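Local coordinates for endoglucanase (Uncultured bacterium, PDB 3X17), which probably hydrolyses internal beta-1,4-glucosidic linkages of cellulose and related glucans, as a family 9 glycoside hydrolase, at residues G172-A177 with V189-L194; Y128-G133 with P504-G509. One frame throughout, in Å; residues are numbered along the deposited sequence.

Interaction 1: residues G172-A177 with V189-L194. With ZN (zinc ion), chain C.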
loop_
_atom_site.group_PDB
_atom_site.type_symbol
_atom_site.label_atom_id
_atom_site.label_comp_id
_atom_site.label_asym_id
_atom_site.label_seq_id
_atom_site.Cartn_x
_atom_site.Cartn_y
_atom_site.Cartn_z
ATOM N N GLY A 172 -20.475 -5.667 -4.938
ATOM C CA GLY A 172 -19.652 -5.471 -3.722
ATOM C C GLY A 172 -18.176 -5.245 -4.049
ATOM O O GLY A 172 -17.846 -4.869 -5.171
ATOM N N GLY A 173 -17.281 -5.557 -3.109
ATOM C CA GLY A 173 -15.849 -5.292 -3.303
ATOM C C GLY A 173 -15.477 -3.816 -3.248
ATOM O O GLY A 173 -16.270 -2.976 -2.778
ATOM N N TRP A 174 -14.244 -3.505 -3.658
ATOM C CA TRP A 174 -13.727 -2.127 -3.616
ATOM C C TRP A 174 -13.529 -1.557 -5.010
ATOM O O TRP A 174 -12.881 -2.203 -5.842
ATOM C CB TRP A 174 -12.356 -2.082 -2.922
ATOM C CG TRP A 174 -12.337 -2.573 -1.482
ATOM C CD1 TRP A 174 -13.119 -2.135 -0.454
ATOM C CD2 TRP A 174 -11.504 -3.618 -0.939
ATOM N NE1 TRP A 174 -12.825 -2.840 0.697
ATOM C CE2 TRP A 174 -11.820 -3.737 0.432
ATOM C CE3 TRP A 174 -10.488 -4.426 -1.468
ATOM C CZ2 TRP A 174 -11.159 -4.637 1.285
ATOM C CZ3 TRP A 174 -9.814 -5.318 -0.609
ATOM C CH2 TRP A 174 -10.170 -5.416 0.750
ATOM N N HIS A 175 -13.958 -0.310 -5.232
ATOM C CA HIS A 175 -13.416 0.462 -6.356
ATOM C C HIS A 175 -11.896 0.463 -6.251
ATOM O O HIS A 175 -11.352 0.676 -5.160
ATOM C CB HIS A 175 -13.937 1.899 -6.360
ATOM C CG HIS A 175 -15.412 2.003 -6.549
ATOM N ND1 HIS A 175 -16.168 2.982 -5.942
ATOM C CD2 HIS A 175 -16.290 1.206 -7.215
ATOM C CE1 HIS A 175 -17.439 2.827 -6.280
ATOM N NE2 HIS A 175 -17.537 1.759 -7.054
ATOM N N ASP A 176 -11.227 0.167 -7.364
ATOM C CA ASP A 176 -9.805 -0.195 -7.344
ATOM C C ASP A 176 -8.956 1.011 -6.990
ATOM O O ASP A 176 -7.890 0.879 -6.380
ATOM C CB ASP A 176 -9.351 -0.739 -8.705
ATOM C CG ASP A 176 -7.918 -1.313 -8.670
ATOM O OD1 ASP A 176 -7.726 -2.301 -7.944
ATOM O OD2 ASP A 176 -6.997 -0.790 -9.368
ATOM N N ALA A 177 -9.370 2.182 -7.453
ATOM C CA ALA A 177 -8.461 3.316 -7.526
ATOM C C ALA A 177 -9.244 4.594 -7.698
ATOM O O ALA A 177 -10.162 4.859 -6.937
ATOM C CB ALA A 177 -7.476 3.115 -8.683
ATOM N N VAL A 189 -4.171 -9.225 -3.179
ATOM C CA VAL A 189 -2.916 -8.886 -2.476
ATOM C C VAL A 189 -3.162 -7.810 -1.431
ATOM O O VAL A 189 -2.395 -7.672 -0.470
ATOM C CB VAL A 189 -1.765 -8.440 -3.429
ATOM C CG1 VAL A 189 -1.480 -9.492 -4.476
ATOM C CG2 VAL A 189 -2.019 -7.052 -4.055
ATOM N N THR A 190 -4.142 -6.951 -1.700
ATOM C CA THR A 190 -4.509 -5.909 -0.763
ATOM C C THR A 190 -5.095 -6.554 0.485
ATOM O O THR A 190 -4.642 -6.290 1.596
ATOM C CB THR A 190 -5.564 -4.968 -1.398
ATOM O OG1 THR A 190 -4.922 -4.181 -2.407
ATOM C CG2 THR A 190 -6.174 -4.026 -0.345
ATOM N N ALA A 191 -6.034 -7.478 0.304
ATOM C CA ALA A 191 -6.664 -8.122 1.462
ATOM C C ALA A 191 -5.626 -8.891 2.303
ATOM O O ALA A 191 -5.619 -8.813 3.547
ATOM C CB ALA A 191 -7.779 -9.030 1.022
ATOM N N ALA A 192 -4.717 -9.572 1.613
ATOM C CA ALA A 192 -3.632 -10.330 2.280
ATOM C C ALA A 192 -2.790 -9.403 3.129
ATOM O O ALA A 192 -2.379 -9.775 4.221
ATOM C CB ALA A 192 -2.745 -11.027 1.255
ATOM N N GLN A 193 -2.468 -8.226 2.593
ATOM C CA GLN A 193 -1.610 -7.301 3.306
ATOM C C GLN A 193 -2.302 -6.634 4.506
ATOM O O GLN A 193 -1.697 -6.473 5.558
ATOM C CB GLN A 193 -0.974 -6.265 2.377
ATOM C CG GLN A 193 0.051 -6.807 1.414
ATOM C CD GLN A 193 0.523 -5.750 0.412
ATOM O OE1 GLN A 193 1.514 -5.061 0.637
ATOM N NE2 GLN A 193 -0.171 -5.650 -0.714
ATOM N N LEU A 194 -3.578 -6.296 4.387
ATOM C CA LEU A 194 -4.310 -5.848 5.577
ATOM C C LEU A 194 -4.359 -6.961 6.625
ATOM O O LEU A 194 -4.214 -6.713 7.831
ATOM C CB LEU A 194 -5.722 -5.365 5.219
ATOM C CG LEU A 194 -5.823 -4.268 4.144
ATOM C CD1 LEU A 194 -7.316 -3.957 3.868
ATOM C CD2 LEU A 194 -5.073 -2.958 4.511
HETATM ZN ZN ZN C . -19.240 0.772 -7.673
#
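The indole of W174 meets helix 184-200 with the outer rim of its six-membered ring. At the ring edge, near the plane, lies the methyl of A191, its CB 4.3 Å from W174 CH2. Two further methyls approach obliquely, neither squarely over a face nor in the plane: T190 CG2 at 3.9 Å from W174 CZ3, and L194 CD1 at 4.5 Å from W174 CH2. T190 presents carbon and not oxygen because its CG2 stands anti to the backbone N (chi1 of OG1 -71°), while OG1 is hydrogen-bonded to the carbonyl of T186. On the polar side of the indole, NE1 is held by E225. In this (alpha/alpha)6-barrel hydrolase the packing lays a loop, running into the D-A-G-D sequence of family 9, against a barrel helix. H175 follows W174 and turns the other way, binding zinc through NE2 at 2.1 Å, with C132, D148 and H149 completing the site. The carboxylate of D176 is gripped by T186 and Y331. Within the helix, V189 O accepts twice, from Q193 N and from Q193 NE2 on opposite faces of its plane; the NE2 bond is 3.0 Å long, with an N-H...O angle of 158°.

Interaction 2: residues Y128-G133 with P504-G509. With ZN (zinc ion), chain C.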
loop_
_atom_site.group_PDB
_atom_site.type_symbol
_atom_site.label_atom_id
_atom_site.label_comp_id
_atom_site.label_asym_id
_atom_site.label_seq_id
_atom_site.Cartn_x
_atom_site.Cartn_y
_atom_site.Cartn_z
ATOM N N TYR A 128 -13.328 1.615 3.250
ATOM C CA TYR A 128 -14.771 1.718 3.438
ATOM C C TYR A 128 -15.329 2.730 2.444
ATOM O O TYR A 128 -16.376 2.530 1.882
ATOM C CB TYR A 128 -15.114 2.132 4.888
ATOM C CG TYR A 128 -16.519 2.665 5.086
ATOM C CD1 TYR A 128 -17.633 1.869 4.831
ATOM C CD2 TYR A 128 -16.723 3.928 5.658
ATOM C CE1 TYR A 128 -18.927 2.335 5.085
ATOM C CE2 TYR A 128 -17.984 4.423 5.853
ATOM C CZ TYR A 128 -19.087 3.609 5.607
ATOM O OH TYR A 128 -20.345 4.093 5.875
ATOM N N LEU A 129 -14.554 3.761 2.151
ATOM C CA LEU A 129 -15.042 4.852 1.325
ATOM C C LEU A 129 -14.898 4.498 -0.166
ATOM O O LEU A 129 -15.429 5.194 -1.042
ATOM C CB LEU A 129 -14.239 6.110 1.654
ATOM C CG LEU A 129 -14.721 7.031 2.781
ATOM C CD1 LEU A 129 -15.884 6.501 3.647
ATOM C CD2 LEU A 129 -13.597 7.637 3.583
ATOM N N GLN A 130 -14.159 3.428 -0.438
ATOM C CA GLN A 130 -13.999 2.894 -1.798
ATOM C C GLN A 130 -14.972 1.759 -2.129
ATOM O O GLN A 130 -14.950 1.235 -3.244
ATOM C CB GLN A 130 -12.571 2.381 -2.002
ATOM C CG GLN A 130 -11.488 3.455 -1.973
ATOM C CD GLN A 130 -11.337 4.180 -3.296
ATOM O OE1 GLN A 130 -11.593 5.380 -3.392
ATOM N NE2 GLN A 130 -10.990 3.441 -4.338
ATOM N N ARG A 131 -15.749 1.302 -1.155
ATOM C CA ARG A 131 -16.665 0.175 -1.384
ATOM C C ARG A 131 -17.630 0.403 -2.549
ATOM O O ARG A 131 -18.061 1.522 -2.796
ATOM C CB ARG A 131 -17.466 -0.162 -0.140
ATOM C CG ARG A 131 -16.655 -0.770 1.001
ATOM C CD ARG A 131 -17.577 -1.102 2.236
ATOM N NE ARG A 131 -16.791 -1.531 3.402
ATOM C CZ ARG A 131 -17.318 -1.973 4.547
ATOM N NH1 ARG A 131 -18.640 -2.026 4.701
ATOM N NH2 ARG A 131 -16.522 -2.373 5.544
ATOM N N CYS A 132 -17.900 -0.660 -3.297
ATOM C CA CYS A 132 -18.745 -0.598 -4.488
ATOM C C CYS A 132 -20.009 -1.373 -4.174
ATOM O O CYS A 132 -19.974 -2.325 -3.391
ATOM C CB CYS A 132 -18.030 -1.271 -5.651
ATOM S SG CYS A 132 -18.874 -1.321 -7.264
ATOM N N GLY A 133 -21.142 -0.914 -4.704
ATOM C CA GLY A 133 -22.358 -1.702 -4.622
ATOM C C GLY A 133 -23.164 -1.406 -3.370
ATOM O O GLY A 133 -23.983 -2.214 -2.938
ATOM N N PRO A 504 -10.550 11.185 2.332
ATOM C CA PRO A 504 -9.287 11.243 3.058
ATOM C C PRO A 504 -8.634 9.857 3.205
ATOM O O PRO A 504 -9.331 8.833 3.181
ATOM C CB PRO A 504 -9.698 11.827 4.423
ATOM C CG PRO A 504 -11.127 11.374 4.615
ATOM C CD PRO A 504 -11.722 11.171 3.228
ATOM N N GLY A 505 -7.308 9.837 3.325
ATOM C CA GLY A 505 -6.578 8.648 3.731
ATOM C C GLY A 505 -6.066 7.840 2.545
ATOM O O GLY A 505 -5.506 6.739 2.724
ATOM N N LEU A 506 -6.232 8.373 1.330
ATOM C CA LEU A 506 -5.774 7.643 0.117
ATOM C C LEU A 506 -4.365 8.071 -0.285
ATOM O O LEU A 506 -4.106 9.259 -0.520
ATOM C CB LEU A 506 -6.731 7.865 -1.064
ATOM C CG LEU A 506 -8.204 7.519 -0.891
ATOM C CD1 LEU A 506 -9.013 8.185 -2.010
ATOM C CD2 LEU A 506 -8.386 6.001 -0.947
ATOM N N LEU A 507 -3.483 7.092 -0.455
ATOM C CA LEU A 507 -2.144 7.352 -0.958
ATOM C C LEU A 507 -2.125 7.389 -2.501
ATOM O O LEU A 507 -2.417 6.378 -3.154
ATOM C CB LEU A 507 -1.194 6.253 -0.458
ATOM C CG LEU A 507 0.250 6.200 -0.973
ATOM C CD1 LEU A 507 1.037 7.460 -0.575
ATOM C CD2 LEU A 507 0.948 4.961 -0.433
ATOM N N VAL A 508 -1.627 8.492 -3.069
ATOM C CA VAL A 508 -1.415 8.563 -4.508
ATOM C C VAL A 508 -0.133 7.876 -4.917
ATOM O O VAL A 508 0.770 7.705 -4.109
ATOM C CB VAL A 508 -1.461 10.011 -5.066
ATOM C CG1 VAL A 508 -2.842 10.637 -4.835
ATOM C CG2 VAL A 508 -0.340 10.893 -4.483
ATOM N N GLY A 509 -0.089 7.409 -6.162
ATOM C CA GLY A 509 1.078 6.726 -6.698
ATOM C C GLY A 509 2.408 7.434 -6.462
ATOM O O GLY A 509 3.403 6.782 -6.177
HETATM ZN ZN ZN C . -19.240 0.772 -7.673
#
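A bend at chi2 (-82°) folds the Q130 side chain so that its amide end draws close to L506, and L129 holds CG anti to its carbonyl carbon (chi1 -89°), which directs the side chain toward P504. The contact joins helix 115-130, in the (alpha/alpha)6 barrel, to the loop ahead of helix 543-558, some 370 residues on. It is made by van der Waals packing between two pairs of side chains. L129 CD2 rests 4.0 Å from P504 CD, the two side chains crossing at about a right angle. Beside them L506 sets both methyls against the bent glutamine: CD1 lies 4.1 Å from Q130 OE1, and CD2 is equally near OE1 and the aliphatic CG. The amide nitrogen faces other partners, since Q130 NE2 is hydrogen-bonded to the carbonyl oxygens of both H175 and A177, which fixes the rotation of the group. With an alanine here, the carbonyls of H175 and A177 would probably lose this donor, and a gap would be likely to open against the L506 methyls. Next along the chain, the guanidinium of R131 carries Y128 CD1 3.7 Å above its plane, offset toward the rim, and forms salt bridges with E225 and with E214, a calcium ligand. C132, in the loop that follows, binds zinc through SG at 2.2 Å, SG standing anti to the backbone N.

Overall arrangement
Both contacts are buried, although P504 gives interaction 2 a partly exposed border. Neither has a hydrogen bond between its two segments; interaction 1 is carbon against carbon, an aromatic rim on helix methyls, while interaction 2 pairs leucine with proline and also sets an amide oxygen beside leucine methyls. Their centres lie 10 Å apart, and residues 172-177 run beside residues 128-133: H175 N approaches Q130 O at 2.7 Å and G173 O approaches C132 N at 2.9 Å, both probable hydrogen bonds. Zinc ties the same two segments again, through H175 and C132. E225 links them a third time, pairing with W174 and R131. Both segments of interaction 1 fall in the sequence between those of interaction 2.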